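PDB 5A04: aldose-aldose oxidoreductase from Caulobacter crescentus, which probably uses a tightly held NADP(H) cofactor to oxidise one aldose sugar while reducing another, and is captured here with glucose bound. Local coordinates for residues L151-I165 and A242-K256. Residues are numbered along the deposited sequence; the frame is centred on the assembly and turned at random.
Sequences LGPVRTVVTDHGFTI and AYSVNCNRYRVSGPK
Strands 156-162 and 247-254 run antiparallel, from the T156-S253 pair to the G162-C247 pair, and two classic beta bulges interrupt their ladder. At one, S253 O accepts from R155 N and T156 N; at the other, N248 and R249 both face D160. R249 O takes a second donor, T159 OG1 (2.9 Å), which a chi1 of 177° sets opposite its own backbone N and which meets R249 O from the opposite face of the carbonyl plane to D160 N.

The salt bridge lies on the face bearing V158 and R251. D160 and R249 point the same way, and D160 OD2 is gripped side-on by R249 NE (2.8 Å) and R249 NH2 (2.9 Å), staying in the guanidinium plane while the carboxylate is turned 41° from it. A methionine in place of R249 would remove both donors and is likely to leave the buried D160 carboxylate without its charge partner.

Apolar and aromatic contacts gather at the ends. V252 CG2 packs against L151 CD1 and V154 CG1. Y243 turns its edge to the face of F163, centroids 5.4 Å apart, while I165 CD1 sits over a Y243 face, 3.8 Å from its centroid. F163 also touches the bound glucose.

Within the mixed sheet of the C-terminal domain, strand 236-242 flanks 156-162 and strand 257-261 flanks 247-254. Helices 137-147 and 182-198 pack on the T159 and Y250 face, whereas V158 and R249 meet the second subunit.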
loop_
_atom_site.group_PDB
_atom_site.type_symbol
_atom_site.label_atom_id
_atom_site.label_comp_id
_atom_site.label_asym_id
_atom_site.label_seq_id
_atom_site.Cartn_x
_atom_site.Cartn_y
_atom_site.Cartn_z
ATOM N N LEU A 151 -9.813 12.354 11.163
ATOM C CA LEU A 151 -9.072 12.318 9.904
ATOM C C LEU A 151 -9.794 13.088 8.818
ATOM O O LEU A 151 -9.243 13.316 7.739
ATOM C CB LEU A 151 -8.864 10.878 9.410
ATOM C CG LEU A 151 -8.311 9.804 10.341
ATOM C CD1 LEU A 151 -8.070 8.503 9.548
ATOM C CD2 LEU A 151 -7.028 10.275 10.979
ATOM N N GLY A 152 -11.029 13.470 9.107
ATOM C CA GLY A 152 -11.947 13.904 8.073
ATOM C C GLY A 152 -12.451 12.662 7.356
ATOM O O GLY A 152 -12.263 11.553 7.846
ATOM N N PRO A 153 -13.102 12.840 6.199
ATOM C CA PRO A 153 -13.601 11.680 5.444
ATOM C C PRO A 153 -12.461 10.734 5.095
ATOM O O PRO A 153 -11.398 11.212 4.702
ATOM C CB PRO A 153 -14.190 12.310 4.168
ATOM C CG PRO A 153 -14.447 13.731 4.520
ATOM C CD PRO A 153 -13.403 14.115 5.529
ATOM N N VAL A 154 -12.660 9.425 5.236
ATOM C CA VAL A 154 -11.609 8.499 4.828
ATOM C C VAL A 154 -11.368 8.600 3.322
ATOM O O VAL A 154 -12.303 8.477 2.540
ATOM C CB VAL A 154 -11.950 7.049 5.168
ATOM C CG1 VAL A 154 -10.888 6.114 4.575
ATOM C CG2 VAL A 154 -12.050 6.878 6.681
ATOM N N ARG A 155 -10.119 8.814 2.926
ATOM C CA ARG A 155 -9.778 8.853 1.509
ATOM C C ARG A 155 -9.012 7.596 1.092
ATOM O O ARG A 155 -9.294 7.009 0.047
ATOM C CB ARG A 155 -8.958 10.108 1.182
ATOM C CG ARG A 155 -9.643 11.431 1.539
ATOM C CD ARG A 155 -10.870 11.694 0.659
ATOM N NE ARG A 155 -10.491 11.861 -0.746
ATOM C CZ ARG A 155 -11.119 11.285 -1.763
ATOM N NH1 ARG A 155 -12.157 10.495 -1.527
ATOM N NH2 ARG A 155 -10.704 11.493 -3.013
ATOM N N THR A 156 -8.038 7.176 1.900
ATOM C CA THR A 156 -7.271 5.975 1.566
ATOM C C THR A 156 -7.084 5.038 2.756
ATOM O O THR A 156 -6.935 5.475 3.900
ATOM C CB THR A 156 -5.858 6.310 1.004
ATOM O OG1 THR A 156 -5.086 6.994 2.004
ATOM C CG2 THR A 156 -5.943 7.188 -0.242
ATOM N N VAL A 157 -7.113 3.744 2.468
ATOM C CA VAL A 157 -6.677 2.719 3.400
ATOM C C VAL A 157 -5.613 1.921 2.680
ATOM O O VAL A 157 -5.876 1.373 1.602
ATOM C CB VAL A 157 -7.803 1.772 3.835
ATOM C CG1 VAL A 157 -7.240 0.704 4.770
ATOM C CG2 VAL A 157 -8.914 2.543 4.530
ATOM N N VAL A 158 -4.411 1.866 3.238
ATOM C CA VAL A 158 -3.359 1.058 2.639
ATOM C C VAL A 158 -2.976 -0.009 3.652
ATOM O O VAL A 158 -2.478 0.312 4.737
ATOM C CB VAL A 158 -2.123 1.910 2.236
ATOM C CG1 VAL A 158 -0.972 1.024 1.765
ATOM C CG2 VAL A 158 -2.500 2.919 1.137
ATOM N N THR A 159 -3.232 -1.269 3.314
ATOM C CA THR A 159 -3.069 -2.338 4.292
ATOM C C THR A 159 -2.454 -3.577 3.651
ATOM O O THR A 159 -2.854 -4.012 2.557
ATOM C CB THR A 159 -4.431 -2.671 4.992
ATOM O OG1 THR A 159 -4.263 -3.765 5.901
ATOM C CG2 THR A 159 -5.540 -3.030 3.969
ATOM N N ASP A 160 -1.444 -4.117 4.330
ATOM C CA ASP A 160 -0.658 -5.240 3.838
ATOM C C ASP A 160 -0.674 -6.360 4.868
ATOM O O ASP A 160 -0.348 -6.124 6.031
ATOM C CB ASP A 160 0.801 -4.833 3.592
ATOM C CG ASP A 160 0.942 -3.626 2.694
ATOM O OD1 ASP A 160 0.074 -3.411 1.819
ATOM O OD2 ASP A 160 1.944 -2.889 2.862
ATOM N N HIS A 161 -1.050 -7.562 4.447
ATOM C CA HIS A 161 -0.978 -8.729 5.318
ATOM C C HIS A 161 -0.379 -9.910 4.576
ATOM O O HIS A 161 -0.830 -10.272 3.484
ATOM C CB HIS A 161 -2.361 -9.109 5.868
ATOM C CG HIS A 161 -2.837 -8.217 6.973
ATOM N ND1 HIS A 161 -3.481 -7.018 6.737
ATOM C CD2 HIS A 161 -2.751 -8.339 8.316
ATOM C CE1 HIS A 161 -3.773 -6.446 7.890
ATOM N NE2 HIS A 161 -3.348 -7.229 8.864
ATOM N N GLY A 162 0.622 -10.534 5.186
ATOM C CA GLY A 162 1.258 -11.679 4.577
ATOM C C GLY A 162 2.255 -12.296 5.528
ATOM O O GLY A 162 2.693 -11.650 6.492
ATOM N N PHE A 163 2.591 -13.552 5.292
ATOM C CA PHE A 163 3.723 -14.156 5.986
ATOM C C PHE A 163 4.374 -15.156 5.049
ATOM O O PHE A 163 3.776 -15.589 4.070
ATOM C CB PHE A 163 3.315 -14.806 7.317
ATOM C CG PHE A 163 2.461 -16.045 7.181
ATOM C CD1 PHE A 163 1.086 -15.946 7.021
ATOM C CD2 PHE A 163 3.036 -17.309 7.270
ATOM C CE1 PHE A 163 0.304 -17.091 6.923
ATOM C CE2 PHE A 163 2.259 -18.460 7.166
ATOM C CZ PHE A 163 0.895 -18.345 6.996
ATOM N N THR A 164 5.622 -15.492 5.332
ATOM C CA THR A 164 6.347 -16.424 4.491
ATOM C C THR A 164 5.994 -17.832 4.907
ATOM O O THR A 164 6.570 -18.368 5.848
ATOM C CB THR A 164 7.864 -16.194 4.601
ATOM O OG1 THR A 164 8.218 -16.080 5.985
ATOM C CG2 THR A 164 8.237 -14.905 3.913
ATOM N N ILE A 165 5.028 -18.431 4.217
ATOM C CA ILE A 165 4.537 -19.742 4.617
ATOM C C ILE A 165 5.598 -20.814 4.322
ATOM O O ILE A 165 6.417 -20.654 3.419
ATOM C CB ILE A 165 3.191 -20.057 3.911
ATOM C CG1 ILE A 165 2.460 -21.206 4.623
ATOM C CG2 ILE A 165 3.391 -20.290 2.416
ATOM C CD1 ILE A 165 0.994 -21.338 4.199
ATOM N N ALA A 242 -0.319 -11.905 0.815
ATOM C CA ALA A 242 0.866 -12.612 0.332
ATOM C C ALA A 242 1.261 -13.803 1.208
ATOM O O ALA A 242 1.056 -13.798 2.419
ATOM C CB ALA A 242 2.048 -11.633 0.222
ATOM N N TYR A 243 1.847 -14.807 0.570
ATOM C CA TYR A 243 2.401 -15.961 1.263
ATOM C C TYR A 243 3.929 -16.017 1.105
ATOM O O TYR A 243 4.556 -17.009 1.480
ATOM C CB TYR A 243 1.777 -17.255 0.724
ATOM C CG TYR A 243 0.611 -17.835 1.518
ATOM C CD1 TYR A 243 0.363 -17.465 2.833
ATOM C CD2 TYR A 243 -0.224 -18.789 0.940
ATOM C CE1 TYR A 243 -0.687 -18.033 3.552
ATOM C CE2 TYR A 243 -1.268 -19.361 1.646
ATOM C CZ TYR A 243 -1.503 -18.984 2.947
ATOM O OH TYR A 243 -2.544 -19.574 3.630
ATOM N N SER A 244 4.522 -14.982 0.517
ATOM C CA SER A 244 5.969 -14.983 0.266
ATOM C C SER A 244 6.690 -13.758 0.842
ATOM O O SER A 244 7.891 -13.595 0.631
ATOM C CB SER A 244 6.260 -15.099 -1.242
ATOM O OG SER A 244 5.677 -14.032 -1.986
ATOM N N VAL A 245 5.972 -12.903 1.562
ATOM C CA VAL A 245 6.607 -11.815 2.319
ATOM C C VAL A 245 5.939 -11.675 3.673
ATOM O O VAL A 245 4.818 -12.134 3.865
ATOM C CB VAL A 245 6.535 -10.443 1.599
ATOM C CG1 VAL A 245 7.249 -10.480 0.263
ATOM C CG2 VAL A 245 5.089 -9.987 1.428
ATOM N N ASN A 246 6.621 -11.026 4.612
ATOM C CA ASN A 246 6.013 -10.729 5.905
ATOM C C ASN A 246 5.571 -9.272 6.011
ATOM O O ASN A 246 6.365 -8.349 5.824
ATOM C CB ASN A 246 6.985 -11.052 7.042
ATOM C CG ASN A 246 7.315 -12.525 7.111
ATOM O OD1 ASN A 246 6.442 -13.354 7.382
ATOM N ND2 ASN A 246 8.576 -12.861 6.864
ATOM N N CYS A 247 4.295 -9.073 6.314
ATOM C CA CYS A 247 3.764 -7.744 6.526
ATOM C C CYS A 247 2.496 -7.833 7.335
ATOM O O CYS A 247 1.757 -8.810 7.248
ATOM C CB CYS A 247 3.479 -7.035 5.201
ATOM S SG CYS A 247 2.570 -8.046 3.980
ATOM N N ASN A 248 2.234 -6.795 8.105
ATOM C CA ASN A 248 1.039 -6.780 8.923
ATOM C C ASN A 248 0.803 -5.371 9.372
ATOM O O ASN A 248 1.351 -4.937 10.383
ATOM C CB ASN A 248 1.175 -7.712 10.135
ATOM C CG ASN A 248 -0.151 -7.905 10.865
ATOM O OD1 ASN A 248 -0.818 -6.942 11.216
ATOM N ND2 ASN A 248 -0.556 -9.154 11.044
ATOM N N ARG A 249 -0.015 -4.639 8.630
ATOM C CA ARG A 249 -0.119 -3.216 8.910
ATOM C C ARG A 249 -1.286 -2.584 8.203
ATOM O O ARG A 249 -1.791 -3.111 7.211
ATOM C CB ARG A 249 1.174 -2.508 8.478
ATOM C CG ARG A 249 1.440 -2.591 6.965
ATOM C CD ARG A 249 2.790 -1.963 6.612
ATOM N NE ARG A 249 2.912 -1.736 5.171
ATOM C CZ ARG A 249 3.558 -0.708 4.628
ATOM N NH1 ARG A 249 4.164 0.189 5.399
ATOM N NH2 ARG A 249 3.602 -0.582 3.304
ATOM N N TYR A 250 -1.717 -1.441 8.717
ATOM C CA TYR A 250 -2.541 -0.564 7.904
ATOM C C TYR A 250 -2.344 0.888 8.262
ATOM O O TYR A 250 -1.947 1.213 9.385
ATOM C CB TYR A 250 -4.029 -0.945 7.993
ATOM C CG TYR A 250 -4.746 -0.898 9.332
ATOM C CD1 TYR A 250 -5.025 0.310 9.976
ATOM C CD2 TYR A 250 -5.229 -2.071 9.905
ATOM C CE1 TYR A 250 -5.737 0.333 11.177
ATOM C CE2 TYR A 250 -5.937 -2.055 11.095
ATOM C CZ TYR A 250 -6.195 -0.854 11.719
ATOM O OH TYR A 250 -6.926 -0.865 12.896
ATOM N N ARG A 251 -2.578 1.756 7.271
ATOM C CA ARG A 251 -2.681 3.190 7.501
ATOM C C ARG A 251 -3.982 3.676 6.879
ATOM O O ARG A 251 -4.270 3.357 5.719
ATOM C CB ARG A 251 -1.499 3.962 6.900
ATOM C CG ARG A 251 -1.646 5.466 7.146
ATOM C CD ARG A 251 -0.593 6.295 6.446
ATOM N NE ARG A 251 0.748 6.028 6.955
ATOM C CZ ARG A 251 1.824 6.720 6.600
ATOM N NH1 ARG A 251 1.722 7.717 5.723
ATOM N NH2 ARG A 251 3.005 6.411 7.114
ATOM N N VAL A 252 -4.777 4.413 7.647
ATOM C CA VAL A 252 -5.979 5.040 7.116
ATOM C C VAL A 252 -5.745 6.554 7.133
ATOM O O VAL A 252 -5.250 7.104 8.121
ATOM C CB VAL A 252 -7.256 4.622 7.913
ATOM C CG1 VAL A 252 -7.060 4.771 9.426
ATOM C CG2 VAL A 252 -8.504 5.386 7.422
ATOM N N SER A 253 -6.045 7.210 6.010
ATOM C CA SER A 253 -5.752 8.637 5.844
ATOM C C SER A 253 -6.949 9.418 5.317
ATOM O O SER A 253 -7.714 8.925 4.480
ATOM C CB SER A 253 -4.578 8.855 4.878
ATOM O OG SER A 253 -3.477 8.010 5.149
ATOM N N GLY A 254 -7.076 10.654 5.793
ATOM C CA GLY A 254 -8.060 11.599 5.291
ATOM C C GLY A 254 -7.396 12.970 5.207
ATOM O O GLY A 254 -6.200 13.099 5.471
ATOM N N PRO A 255 -8.166 14.003 4.843
ATOM C CA PRO A 255 -7.603 15.343 4.619
ATOM C C PRO A 255 -7.002 15.955 5.879
ATOM O O PRO A 255 -6.119 16.804 5.773
ATOM C CB PRO A 255 -8.807 16.168 4.152
ATOM C CG PRO A 255 -9.862 15.178 3.787
ATOM C CD PRO A 255 -9.616 13.948 4.588
ATOM N N LYS A 256 -7.470 15.537 7.051
ATOM C CA LYS A 256 -6.963 16.112 8.302
ATOM C C LYS A 256 -5.781 15.357 8.908
ATOM O O LYS A 256 -5.146 15.837 9.851
ATOM C CB LYS A 256 -8.101 16.200 9.324
ATOM C CG LYS A 256 -9.197 17.171 8.906
ATOM C CD LYS A 256 -10.465 17.018 9.742
ATOM C CE LYS A 256 -10.233 17.345 11.194
ATOM N NZ LYS A 256 -11.504 17.236 11.972
HETATM O O HOH W 1 -3.601 5.600 3.922
HETATM O O HOH W 2 6.720 -15.566 9.072
HETATM O O HOH W 3 10.606 -15.263 7.380
#